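Local coordinates for protein glycerol Dehydrogenase (Unidentified, PDB 5XN8) that probably catalyses the NAD-dependent oxidation of glycerol to dihydroxyacetone, as a metal-dependent member of the iron-containing alcohol dehydrogenase family, at residues T175-K180 against A281-Q286; T188-G193 against G244-G249; G249-H254 against H337-A342; A255-F260 against E273-G278. All blocks are in the same frame, centred on the assembly; numbering follows the deposited sequence.

Helix 162-185 opens the first loop: its residues 175-180 meet 281-286, at the end of helix 271-285, about a hundred residues on. Nested inside that loop is interaction 2, where 188-193, just past helix 162-185, closes against 244-249 at the end of helix 228-247. Interaction 3 starts where interaction 2 stops, the two sharing Gly-249, and runs from 249-254 out to 337-342; it therefore crosses interaction 1. Shortest of all is interaction 4, joining the consecutive helices 252-260 and 271-285 and nested within the loops of both 1 and 3. Interactions 1, 3 and 4 gather round the helix carrying His-254, while interaction 2 ties the loop after helix 162-185 to helix 228-247.

Interaction 1 of 4, residues T175-K180 against A281-Q286; sequences TWFEAK and AQLVLQ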
loop_
_atom_site.group_PDB
_atom_site.type_symbol
_atom_site.label_atom_id
_atom_site.label_comp_id
_atom_site.label_asym_id
_atom_site.label_seq_id
_atom_site.Cartn_x
_atom_site.Cartn_y
_atom_site.Cartn_z
ATOM N N THR A 175 -18.980 -1.596 23.404
ATOM C CA THR A 175 -17.937 -1.968 24.366
ATOM C C THR A 175 -16.598 -1.353 24.037
ATOM O O THR A 175 -15.970 -0.756 24.913
ATOM C CB THR A 175 -17.828 -3.501 24.484
ATOM O OG1 THR A 175 -19.101 -4.017 24.870
ATOM C CG2 THR A 175 -16.804 -3.899 25.518
ATOM N N TRP A 176 -16.169 -1.485 22.786
ATOM C CA TRP A 176 -14.904 -0.863 22.319
ATOM C C TRP A 176 -14.878 0.651 22.512
ATOM O O TRP A 176 -13.855 1.202 22.920
ATOM C CB TRP A 176 -14.651 -1.187 20.844
ATOM C CG TRP A 176 -13.597 -0.327 20.218
ATOM C CD1 TRP A 176 -13.764 0.515 19.177
ATOM C CD2 TRP A 176 -12.229 -0.204 20.625
ATOM N NE1 TRP A 176 -12.584 1.151 18.889
ATOM C CE2 TRP A 176 -11.625 0.734 19.769
ATOM C CE3 TRP A 176 -11.455 -0.794 21.636
ATOM C CZ2 TRP A 176 -10.279 1.098 19.879
ATOM C CZ3 TRP A 176 -10.115 -0.436 21.748
ATOM C CH2 TRP A 176 -9.538 0.504 20.872
ATOM N N PHE A 177 -15.988 1.324 22.215
ATOM C CA PHE A 177 -15.991 2.785 22.216
ATOM C C PHE A 177 -15.962 3.379 23.619
ATOM O O PHE A 177 -15.292 4.400 23.854
ATOM C CB PHE A 177 -17.179 3.318 21.432
ATOM C CG PHE A 177 -17.116 2.975 19.977
ATOM C CD1 PHE A 177 -16.257 3.666 19.133
ATOM C CD2 PHE A 177 -17.857 1.928 19.467
ATOM C CE1 PHE A 177 -16.175 3.336 17.795
ATOM C CE2 PHE A 177 -17.764 1.590 18.124
ATOM C CZ PHE A 177 -16.929 2.304 17.278
ATOM N N GLU A 178 -16.671 2.730 24.542
ATOM C CA GLU A 178 -16.672 3.112 25.951
ATOM C C GLU A 178 -15.415 2.657 26.683
ATOM O O GLU A 178 -14.909 3.360 27.575
ATOM C CB GLU A 178 -17.896 2.518 26.653
ATOM C CG GLU A 178 -19.225 3.033 26.108
ATOM C CD GLU A 178 -20.407 2.454 26.846
ATOM O OE1 GLU A 178 -20.750 1.285 26.621
ATOM O OE2 GLU A 178 -21.012 3.187 27.636
ATOM N N ALA A 179 -14.927 1.465 26.349
ATOM C CA ALA A 179 -13.666 0.976 26.914
ATOM C C ALA A 179 -12.555 1.936 26.527
ATOM O O ALA A 179 -11.871 2.472 27.399
ATOM C CB ALA A 179 -13.362 -0.420 26.413
ATOM N N LYS A 180 -12.423 2.185 25.219
ATOM C CA LYS A 180 -11.374 3.070 24.663
ATOM C C LYS A 180 -11.454 4.505 25.193
ATOM O O LYS A 180 -10.428 5.158 25.361
ATOM C CB LYS A 180 -11.422 3.053 23.128
ATOM C CG LYS A 180 -10.339 3.839 22.404
ATOM C CD LYS A 180 -8.941 3.433 22.848
ATOM C CE LYS A 180 -7.878 3.890 21.864
ATOM N NZ LYS A 180 -7.601 5.355 21.954
ATOM N N ALA A 281 -24.667 8.224 19.399
ATOM C CA ALA A 281 -24.589 9.516 20.074
ATOM C C ALA A 281 -23.187 9.776 20.632
ATOM O O ALA A 281 -22.704 10.900 20.569
ATOM C CB ALA A 281 -25.628 9.593 21.182
ATOM N N GLN A 282 -22.542 8.747 21.181
ATOM C CA GLN A 282 -21.165 8.877 21.680
ATOM C C GLN A 282 -20.161 9.201 20.568
ATOM O O GLN A 282 -19.229 9.965 20.802
ATOM C CB GLN A 282 -20.719 7.628 22.451
ATOM C CG GLN A 282 -19.305 7.751 23.032
ATOM C CD GLN A 282 -18.845 6.525 23.776
ATOM O OE1 GLN A 282 -19.571 5.954 24.579
ATOM N NE2 GLN A 282 -17.618 6.125 23.527
ATOM N N LEU A 283 -20.352 8.641 19.372
ATOM C CA LEU A 283 -19.460 8.923 18.238
ATOM C C LEU A 283 -19.484 10.388 17.808
ATOM O O LEU A 283 -18.446 10.978 17.511
ATOM C CB LEU A 283 -19.817 8.049 17.031
ATOM C CG LEU A 283 -19.660 6.536 17.137
ATOM C CD1 LEU A 283 -20.058 5.902 15.815
ATOM C CD2 LEU A 283 -18.256 6.136 17.540
ATOM N N VAL A 284 -20.677 10.964 17.766
ATOM C CA VAL A 284 -20.873 12.389 17.484
ATOM C C VAL A 284 -20.320 13.243 18.623
ATOM O O VAL A 284 -19.810 14.339 18.388
ATOM C CB VAL A 284 -22.366 12.703 17.257
ATOM C CG1 VAL A 284 -22.612 14.209 17.162
ATOM C CG2 VAL A 284 -22.862 12.004 15.989
ATOM N N LEU A 285 -20.429 12.727 19.844
ATOM C CA LEU A 285 -19.944 13.391 21.056
ATOM C C LEU A 285 -18.418 13.503 21.106
ATOM O O LEU A 285 -17.887 14.577 21.401
ATOM C CB LEU A 285 -20.445 12.629 22.289
ATOM C CG LEU A 285 -20.388 13.298 23.659
ATOM C CD1 LEU A 285 -21.232 14.558 23.662
ATOM C CD2 LEU A 285 -20.859 12.318 24.706
ATOM N N GLN A 286 -17.730 12.396 20.828
ATOM C CA GLN A 286 -16.250 12.378 20.759
ATOM C C GLN A 286 -15.692 12.750 19.375
ATOM O O GLN A 286 -14.482 12.737 19.169
ATOM C CB GLN A 286 -15.696 11.025 21.237
ATOM C CG GLN A 286 -15.870 9.840 20.286
ATOM C CD GLN A 286 -15.735 8.491 20.987
ATOM O OE1 GLN A 286 -16.011 8.363 22.184
ATOM N NE2 GLN A 286 -15.333 7.473 20.240
HETATM O O HOH W 1 -13.384 5.565 21.368
#
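An extended Gln-282 side chain (chi1 -178°, and stretched out beyond CG) carries its amide straight across to helix 162-185, while Phe-177, its CG anti to the carbonyl carbon, lays its ring beside Leu-283. The amide NE2 of Gln-282 reaches Phe-177 O at 2.9 Å, a weak hydrogen bond because the N-H points well off the acceptor (130°). The same NE2 gives a better-directed bond to Gln-286 OE1, 3.1 Å away, linking the two glutamines. Water 1 closes the circuit weakly, 3.0 Å from Gln-286 NE2 and 3.3 Å from Phe-177 O.

Beside this polar patch the contact is greasy. Leu-283 CD2 sits over one face of the Phe-177 ring in a CH-pi contact, 3.9 Å from the ring centroid; Trp-176 CD1 lies over the opposite face, so the ring is sandwiched between them. Gln-282 OE1 comes within 3.3 Å of Glu-178 CG, with the carboxylate and amide planes well turned against each other. That OE1 accepts the backbone N of Ala-253, and the carboxylate of Glu-178 is hydrogen-bonded to His-254 ND1.

The short helical segments run at 39° to each other with axes 11.1 Å apart, a spacing bridged by long side chains. The arrangement is consistent with second-shell support for a metal site: Glu-178 OE1, bonded to His-254 ND1, would help orient this ligand of the zinc ion in the helical domain of the iron-containing alcohol dehydrogenase fold.

Interaction 2 of 4, residues T188-G193 against G244-G249; sequences TSMAGG and GFESSG
Three consecutive residues of the loop 188-193, Ser-189, Met-190 and Ala-191, converge on one backbone oxygen, Glu-246 O, near the end of helix 228-247. Ala-191 N donates to it at 3.1 Å, the N-H tilted from the carbonyl plane, and Ser-189 CB touches the same oxygen at 3.4 Å. Ser-247 OG lies 3.8 Å from Ala-191 CB, its hydroxyl engaged with the backbone N of Gln-6 in strand 3-6.

Between these two residues, Met-190 reaches out along the helix. Its chi1 of -70° with chi2 at 168° carries SD obliquely to the Phe-245 ring, 3.7 Å from CE1: a Met-aromatic contact. The bend at chi3 turns CE, which lies 4.1 Å from Glu-246 OE2. Phe-245 also packs its ring on Asp-121 and Ser-125, positions likely to bind glycerol and NAD. The Glu-246 carboxylate is tied to Ala-126 N and Asn-146 ND2.

Gly-249 leaves the helix with positive phi and turns the chain beside Ser-189, their CA atoms 4.8 Å apart. The chemistry is a backbone hydrogen bond to Glu-246 O together with apolar and sulfur-aromatic packing, so these two segments are joined by main chain and close fit, with no salt bridge between them.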
loop_
_atom_site.group_PDB
_atom_site.type_symbol
_atom_site.label_atom_id
_atom_site.label_comp_id
_atom_site.label_asym_id
_atom_site.label_seq_id
_atom_site.Cartn_x
_atom_site.Cartn_y
_atom_site.Cartn_z
ATOM N N THR A 188 -11.481 4.932 36.057
ATOM C CA THR A 188 -11.551 3.696 36.824
ATOM C C THR A 188 -12.729 2.830 36.355
ATOM O O THR A 188 -13.821 3.351 36.067
ATOM C CB THR A 188 -11.766 4.011 38.327
ATOM O OG1 THR A 188 -10.813 4.977 38.772
ATOM C CG2 THR A 188 -11.694 2.744 39.174
ATOM N N SER A 189 -12.504 1.514 36.294
ATOM C CA SER A 189 -13.550 0.544 35.969
ATOM C C SER A 189 -14.121 -0.101 37.229
ATOM O O SER A 189 -13.628 0.125 38.334
ATOM C CB SER A 189 -12.989 -0.536 35.040
ATOM O OG SER A 189 -12.045 -1.353 35.706
ATOM N N MET A 190 -15.160 -0.916 37.043
ATOM C CA MET A 190 -15.787 -1.679 38.138
ATOM C C MET A 190 -14.842 -2.677 38.787
ATOM O O MET A 190 -14.998 -2.992 39.966
ATOM C CB MET A 190 -17.008 -2.436 37.639
ATOM C CG MET A 190 -18.189 -1.546 37.275
ATOM S SD MET A 190 -19.441 -2.471 36.371
ATOM C CE MET A 190 -19.864 -3.700 37.623
ATOM N N ALA A 191 -13.889 -3.188 38.004
ATOM C CA ALA A 191 -12.794 -4.004 38.519
ATOM C C ALA A 191 -11.986 -3.277 39.596
ATOM O O ALA A 191 -11.446 -3.918 40.493
ATOM C CB ALA A 191 -11.885 -4.442 37.384
ATOM N N GLY A 192 -11.894 -1.953 39.488
ATOM C CA GLY A 192 -11.408 -1.089 40.570
ATOM C C GLY A 192 -10.182 -0.246 40.261
ATOM O O GLY A 192 -9.771 0.556 41.100
ATOM N N GLY A 193 -9.593 -0.416 39.073
ATOM C CA GLY A 193 -8.419 0.356 38.666
ATOM C C GLY A 193 -8.448 0.773 37.208
ATOM O O GLY A 193 -9.497 0.863 36.595
ATOM N N GLY A 244 -14.892 -6.694 28.663
ATOM C CA GLY A 244 -14.751 -5.338 28.146
ATOM C C GLY A 244 -15.372 -4.235 28.977
ATOM O O GLY A 244 -14.708 -3.251 29.261
ATOM N N PHE A 245 -16.629 -4.380 29.391
ATOM C CA PHE A 245 -17.303 -3.292 30.125
ATOM C C PHE A 245 -16.877 -3.234 31.599
ATOM O O PHE A 245 -16.681 -2.142 32.149
ATOM C CB PHE A 245 -18.839 -3.337 29.934
ATOM C CG PHE A 245 -19.600 -4.062 31.024
ATOM C CD1 PHE A 245 -19.930 -3.416 32.208
ATOM C CD2 PHE A 245 -20.021 -5.377 30.845
ATOM C CE1 PHE A 245 -20.639 -4.074 33.207
ATOM C CE2 PHE A 245 -20.724 -6.041 31.838
ATOM C CZ PHE A 245 -21.037 -5.392 33.024
ATOM N N GLU A 246 -16.727 -4.401 32.225
ATOM C CA GLU A 246 -16.464 -4.479 33.660
ATOM C C GLU A 246 -15.028 -4.119 34.026
ATOM O O GLU A 246 -14.801 -3.469 35.052
ATOM C CB GLU A 246 -16.797 -5.878 34.188
ATOM C CG GLU A 246 -16.745 -5.997 35.706
ATOM C CD GLU A 246 -17.203 -7.352 36.195
ATOM O OE1 GLU A 246 -16.610 -8.377 35.776
ATOM O OE2 GLU A 246 -18.162 -7.391 37.003
ATOM N N SER A 247 -14.070 -4.562 33.205
ATOM C CA SER A 247 -12.640 -4.375 33.468
ATOM C C SER A 247 -11.941 -3.329 32.586
ATOM O O SER A 247 -10.777 -2.997 32.839
ATOM C CB SER A 247 -11.914 -5.720 33.347
ATOM O OG SER A 247 -12.370 -6.626 34.339
ATOM N N SER A 248 -12.619 -2.816 31.559
ATOM C CA SER A 248 -12.088 -1.688 30.776
ATOM C C SER A 248 -12.886 -0.412 31.063
ATOM O O SER A 248 -12.291 0.625 31.342
ATOM C CB SER A 248 -12.052 -2.028 29.281
ATOM O OG SER A 248 -10.848 -1.578 28.677
ATOM N N GLY A 249 -14.218 -0.485 30.991
ATOM C CA GLY A 249 -15.106 0.598 31.465
ATOM C C GLY A 249 -16.326 0.921 30.593
ATOM O O GLY A 249 -16.307 0.685 29.372
#

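Interaction 3 of 4, residues G249-H254 against H337-A342; sequences GLAAAH and HNMPFA. With ZN (zinc ion), chain E.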
loop_
_atom_site.group_PDB
_atom_site.type_symbol
_atom_site.label_atom_id
_atom_site.label_comp_id
_atom_site.label_asym_id
_atom_site.label_seq_id
_atom_site.Cartn_x
_atom_site.Cartn_y
_atom_site.Cartn_z
ATOM N N GLY A 249 -14.218 -0.485 30.991
ATOM C CA GLY A 249 -15.106 0.598 31.465
ATOM C C GLY A 249 -16.326 0.921 30.593
ATOM O O GLY A 249 -16.307 0.685 29.372
ATOM N N LEU A 250 -17.369 1.464 31.245
ATOM C CA LEU A 250 -18.523 2.090 30.597
ATOM C C LEU A 250 -18.317 3.603 30.502
ATOM O O LEU A 250 -17.564 4.182 31.280
ATOM C CB LEU A 250 -19.802 1.873 31.419
ATOM C CG LEU A 250 -20.238 0.450 31.745
ATOM C CD1 LEU A 250 -21.323 0.474 32.813
ATOM C CD2 LEU A 250 -20.745 -0.246 30.497
ATOM N N ALA A 251 -19.021 4.246 29.576
ATOM C CA ALA A 251 -18.860 5.684 29.362
ATOM C C ALA A 251 -20.165 6.308 28.832
ATOM O O ALA A 251 -21.207 6.086 29.446
ATOM C CB ALA A 251 -17.645 5.967 28.477
ATOM N N ALA A 252 -20.145 7.056 27.725
ATOM C CA ALA A 252 -21.316 7.842 27.303
ATOM C C ALA A 252 -22.513 6.997 26.910
ATOM O O ALA A 252 -23.636 7.251 27.372
ATOM C CB ALA A 252 -20.955 8.755 26.151
ATOM N N ALA A 253 -22.278 5.996 26.063
ATOM C CA ALA A 253 -23.350 5.172 25.491
ATOM C C ALA A 253 -24.353 4.609 26.507
ATOM O O ALA A 253 -25.569 4.649 26.277
ATOM C CB ALA A 253 -22.761 4.038 24.669
ATOM N N HIS A 254 -23.834 4.086 27.608
ATOM C CA HIS A 254 -24.659 3.476 28.676
ATOM C C HIS A 254 -25.303 4.516 29.595
ATOM O O HIS A 254 -26.398 4.297 30.110
ATOM C CB HIS A 254 -23.811 2.471 29.462
ATOM C CG HIS A 254 -23.912 1.072 28.945
ATOM N ND1 HIS A 254 -23.122 0.578 27.923
ATOM C CD2 HIS A 254 -24.674 0.042 29.358
ATOM C CE1 HIS A 254 -23.452 -0.677 27.688
ATOM N NE2 HIS A 254 -24.376 -1.041 28.557
ATOM N N HIS A 337 -19.120 10.842 32.671
ATOM C CA HIS A 337 -17.978 11.587 33.209
ATOM C C HIS A 337 -16.644 10.836 33.091
ATOM O O HIS A 337 -15.589 11.399 33.389
ATOM C CB HIS A 337 -18.250 12.000 34.658
ATOM C CG HIS A 337 -19.518 12.771 34.817
ATOM N ND1 HIS A 337 -20.570 12.322 35.587
ATOM C CD2 HIS A 337 -19.932 13.928 34.246
ATOM C CE1 HIS A 337 -21.562 13.190 35.514
ATOM N NE2 HIS A 337 -21.203 14.171 34.703
ATOM N N ASN A 338 -16.697 9.579 32.652
ATOM C CA ASN A 338 -15.514 8.834 32.224
ATOM C C ASN A 338 -15.007 9.203 30.818
ATOM O O ASN A 338 -13.986 8.672 30.405
ATOM C CB ASN A 338 -15.780 7.315 32.273
ATOM C CG ASN A 338 -16.095 6.809 33.674
ATOM O OD1 ASN A 338 -15.709 7.412 34.674
ATOM N ND2 ASN A 338 -16.776 5.672 33.748
ATOM N N MET A 339 -15.692 10.085 30.087
ATOM C CA MET A 339 -15.178 10.557 28.786
ATOM C C MET A 339 -13.920 11.399 28.981
ATOM O O MET A 339 -13.789 12.087 29.997
ATOM C CB MET A 339 -16.224 11.380 28.005
ATOM C CG MET A 339 -17.460 10.621 27.565
ATOM S SD MET A 339 -17.225 9.221 26.457
ATOM C CE MET A 339 -16.832 10.023 24.897
ATOM N N PRO A 340 -13.003 11.383 27.995
ATOM C CA PRO A 340 -11.751 12.137 28.144
ATOM C C PRO A 340 -11.859 13.645 27.870
ATOM O O PRO A 340 -10.849 14.284 27.582
ATOM C CB PRO A 340 -10.825 11.449 27.130
ATOM C CG PRO A 340 -11.740 10.979 26.056
ATOM C CD PRO A 340 -13.019 10.600 26.743
ATOM N N PHE A 341 -13.065 14.214 27.952
ATOM C CA PHE A 341 -13.265 15.655 27.787
ATOM C C PHE A 341 -14.497 16.077 28.593
ATOM O O PHE A 341 -15.238 15.225 29.099
ATOM C CB PHE A 341 -13.426 16.013 26.303
ATOM C CG PHE A 341 -14.374 15.109 25.564
ATOM C CD1 PHE A 341 -13.910 13.951 24.949
ATOM C CD2 PHE A 341 -15.728 15.405 25.497
ATOM C CE1 PHE A 341 -14.784 13.103 24.286
ATOM C CE2 PHE A 341 -16.603 14.571 24.838
ATOM C CZ PHE A 341 -16.138 13.420 24.226
ATOM N N ALA A 342 -14.703 17.387 28.715
ATOM C CA ALA A 342 -15.838 17.918 29.464
ATOM C C ALA A 342 -17.159 17.610 28.753
ATOM O O ALA A 342 -17.300 17.891 27.556
ATOM C CB ALA A 342 -15.692 19.420 29.656
HETATM ZN ZN ZN E . -25.257 -3.038 28.518
HETATM O O HOH W 2 -25.211 -2.554 30.603
#
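Asn-338 and Leu-250 make the polar bond of the contact: ND2 of Asn-338 donates to Leu-250 O at 3.0 Å, with the N-H almost perfectly straight (176°) and the oxygen lying in the amide plane. The donor is somewhat tilted from the plane of the carbonyl. Next to it, Met-339 brings its sulfur onto two alanines, SD standing 3.9 Å from Ala-251 CB and 3.8 Å from Ala-252 CB. The first two torsions of the methionine, chi1 -65° and chi2 -61°, fold the chain so that SD lies against the alanines; chi3 then turns only the terminal methyl.

These touches fall where a helix begins. Ala-251 occupies the N-cap position of helix 252-260, and the first turn of that helix carries His-254, whose NE2 binds the zinc ion at 2.2 Å. Water 2 is a further ligand at 2.1 Å, and Asp-171 and His-271 complete the protein side of the site, the metal centre of this dehydrogenase family. Leu-250 turns from 337-342 and places CD2 3.6 Å above one face of the His-254 ring, toward the rim.

Further out, two further hydrogen bonds hold the N-cap residue: Ala-251 N is bonded to Glu-178 OE2, and Ala-251 O to Thr-335 OG1. Asn-338 rests on Cys-182 and Met-339 on Ala-181, both of helix 162-185. Phe-341, one face of its ring under Met-339 CB, packs against Arg-186 of a third subunit.

Interaction 4 of 4, residues A255-F260 against E273-G278; sequences AIHNGF and EKVAFG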
loop_
_atom_site.group_PDB
_atom_site.type_symbol
_atom_site.label_atom_id
_atom_site.label_comp_id
_atom_site.label_asym_id
_atom_site.label_seq_id
_atom_site.Cartn_x
_atom_site.Cartn_y
_atom_site.Cartn_z
ATOM N N ALA A 255 -24.631 5.638 29.812
ATOM C CA ALA A 255 -25.250 6.789 30.476
ATOM C C ALA A 255 -26.447 7.320 29.687
ATOM O O ALA A 255 -27.471 7.655 30.282
ATOM C CB ALA A 255 -24.237 7.896 30.698
ATOM N N ILE A 256 -26.319 7.404 28.359
ATOM C CA ILE A 256 -27.418 7.881 27.499
ATOM C C ILE A 256 -28.567 6.868 27.509
ATOM O O ILE A 256 -29.729 7.272 27.586
ATOM C CB ILE A 256 -26.968 8.207 26.040
ATOM C CG1 ILE A 256 -26.046 9.433 26.032
ATOM C CG2 ILE A 256 -28.168 8.425 25.112
ATOM C CD1 ILE A 256 -25.383 9.698 24.703
ATOM N N HIS A 257 -28.251 5.573 27.452
ATOM C CA HIS A 257 -29.251 4.514 27.649
ATOM C C HIS A 257 -30.062 4.744 28.907
ATOM O O HIS A 257 -31.279 4.624 28.883
ATOM C CB HIS A 257 -28.592 3.120 27.706
ATOM C CG HIS A 257 -29.427 2.079 28.389
ATOM N ND1 HIS A 257 -29.523 1.976 29.762
ATOM C CD2 HIS A 257 -30.219 1.105 27.886
ATOM C CE1 HIS A 257 -30.338 0.986 30.073
ATOM N NE2 HIS A 257 -30.772 0.438 28.954
ATOM N N ASN A 258 -29.385 5.060 30.005
ATOM C CA ASN A 258 -30.059 5.340 31.281
ATOM C C ASN A 258 -30.876 6.620 31.221
ATOM O O ASN A 258 -31.950 6.701 31.825
ATOM C CB ASN A 258 -29.050 5.415 32.438
ATOM C CG ASN A 258 -28.399 4.082 32.739
ATOM O OD1 ASN A 258 -28.832 3.031 32.271
ATOM N ND2 ASN A 258 -27.348 4.121 33.536
ATOM N N GLY A 259 -30.363 7.618 30.507
ATOM C CA GLY A 259 -31.125 8.839 30.198
ATOM C C GLY A 259 -32.430 8.597 29.462
ATOM O O GLY A 259 -33.410 9.268 29.730
ATOM N N PHE A 260 -32.437 7.640 28.535
ATOM C CA PHE A 260 -33.648 7.320 27.742
ATOM C C PHE A 260 -34.740 6.569 28.499
ATOM O O PHE A 260 -35.882 6.532 28.033
ATOM C CB PHE A 260 -33.295 6.546 26.459
ATOM C CG PHE A 260 -32.990 7.439 25.287
ATOM C CD1 PHE A 260 -34.019 8.043 24.575
ATOM C CD2 PHE A 260 -31.685 7.661 24.875
ATOM C CE1 PHE A 260 -33.747 8.868 23.496
ATOM C CE2 PHE A 260 -31.409 8.487 23.789
ATOM C CZ PHE A 260 -32.433 9.086 23.104
ATOM N N GLU A 273 -30.596 -2.406 22.246
ATOM C CA GLU A 273 -31.090 -1.566 21.150
ATOM C C GLU A 273 -30.903 -0.081 21.467
ATOM O O GLU A 273 -30.453 0.686 20.619
ATOM C CB GLU A 273 -32.565 -1.856 20.879
ATOM C CG GLU A 273 -32.829 -3.265 20.363
ATOM C CD GLU A 273 -34.312 -3.585 20.259
ATOM O OE1 GLU A 273 -35.095 -3.022 21.046
ATOM O OE2 GLU A 273 -34.704 -4.413 19.384
ATOM N N LYS A 274 -31.241 0.304 22.691
ATOM C CA LYS A 274 -31.010 1.667 23.178
ATOM C C LYS A 274 -29.526 2.026 23.275
ATOM O O LYS A 274 -29.142 3.174 23.028
ATOM C CB LYS A 274 -31.699 1.871 24.531
ATOM C CG LYS A 274 -33.218 1.888 24.435
ATOM C CD LYS A 274 -33.891 2.148 25.782
ATOM C CE LYS A 274 -34.148 0.872 26.562
ATOM N NZ LYS A 274 -35.033 1.120 27.739
ATOM N N VAL A 275 -28.709 1.042 23.634
ATOM C CA VAL A 275 -27.248 1.198 23.706
ATOM C C VAL A 275 -26.648 1.411 22.309
ATOM O O VAL A 275 -25.684 2.172 22.148
ATOM C CB VAL A 275 -26.602 -0.031 24.405
ATOM C CG1 VAL A 275 -25.088 -0.046 24.262
ATOM C CG2 VAL A 275 -26.973 -0.078 25.877
ATOM N N ALA A 276 -27.222 0.757 21.299
ATOM C CA ALA A 276 -26.749 0.919 19.925
ATOM C C ALA A 276 -26.896 2.359 19.452
ATOM O O ALA A 276 -25.966 2.921 18.863
ATOM C CB ALA A 276 -27.471 -0.033 18.995
ATOM N N PHE A 277 -28.045 2.966 19.739
ATOM C CA PHE A 277 -28.244 4.380 19.447
ATOM C C PHE A 277 -27.355 5.260 20.314
ATOM O O PHE A 277 -26.784 6.235 19.825
ATOM C CB PHE A 277 -29.708 4.798 19.615
ATOM C CG PHE A 277 -29.952 6.248 19.287
ATOM C CD1 PHE A 277 -29.975 6.671 17.968
ATOM C CD2 PHE A 277 -30.110 7.189 20.291
ATOM C CE1 PHE A 277 -30.167 8.013 17.650
ATOM C CE2 PHE A 277 -30.303 8.532 19.988
ATOM C CZ PHE A 277 -30.342 8.942 18.663
ATOM N N GLY A 278 -27.254 4.925 21.597
ATOM C CA GLY A 278 -26.364 5.623 22.517
ATOM C C GLY A 278 -24.902 5.624 22.104
ATOM O O GLY A 278 -24.197 6.595 22.359
#
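The His-257 imidazole slants across Lys-274 and Val-275, lying against Val-275 and the aliphatic part of Lys-274. Its CD2 is 3.7 Å from Lys-274 CB and 4.0 Å from Val-275 CG2. With chi1 at 159° the ring swings out beside the carbonyl carbon, toward helix 271-285. Its rotation is set by ND1, which donates to Asn-258 OD1 at 2.8 Å with the acceptor in the ring plane. Lys-274, bent at chi3, brings CE 4.2 Å from His-257 NE2.

On the far side of the crossing Phe-260 meets Phe-277 at about a right angle, the ring planes 79° apart and CZ of Phe-260 3.8 Å from CE2 of Phe-277. The approach is oblique. The backbones come close where His-257 and Val-275 have CA atoms 5.5 Å apart, and again at a third point of the crossing, where those of Ile-256 and Gly-278 are 5.6 Å apart, since Gly-278 has no side chain to intervene. The segment axes pass at 8.5 Å with 121° between their directions. No hydrogen bond spans the two segments.

The contact packs consecutive helices 252-260 and 271-285 across each other, next to the zinc site, where His-257 meets His-271 edge-to-face. Helix 318-329 packs on Ile-256 and Phe-260, helix 345-363 on Ile-256 and Phe-277, and helix 162-185 against Val-275.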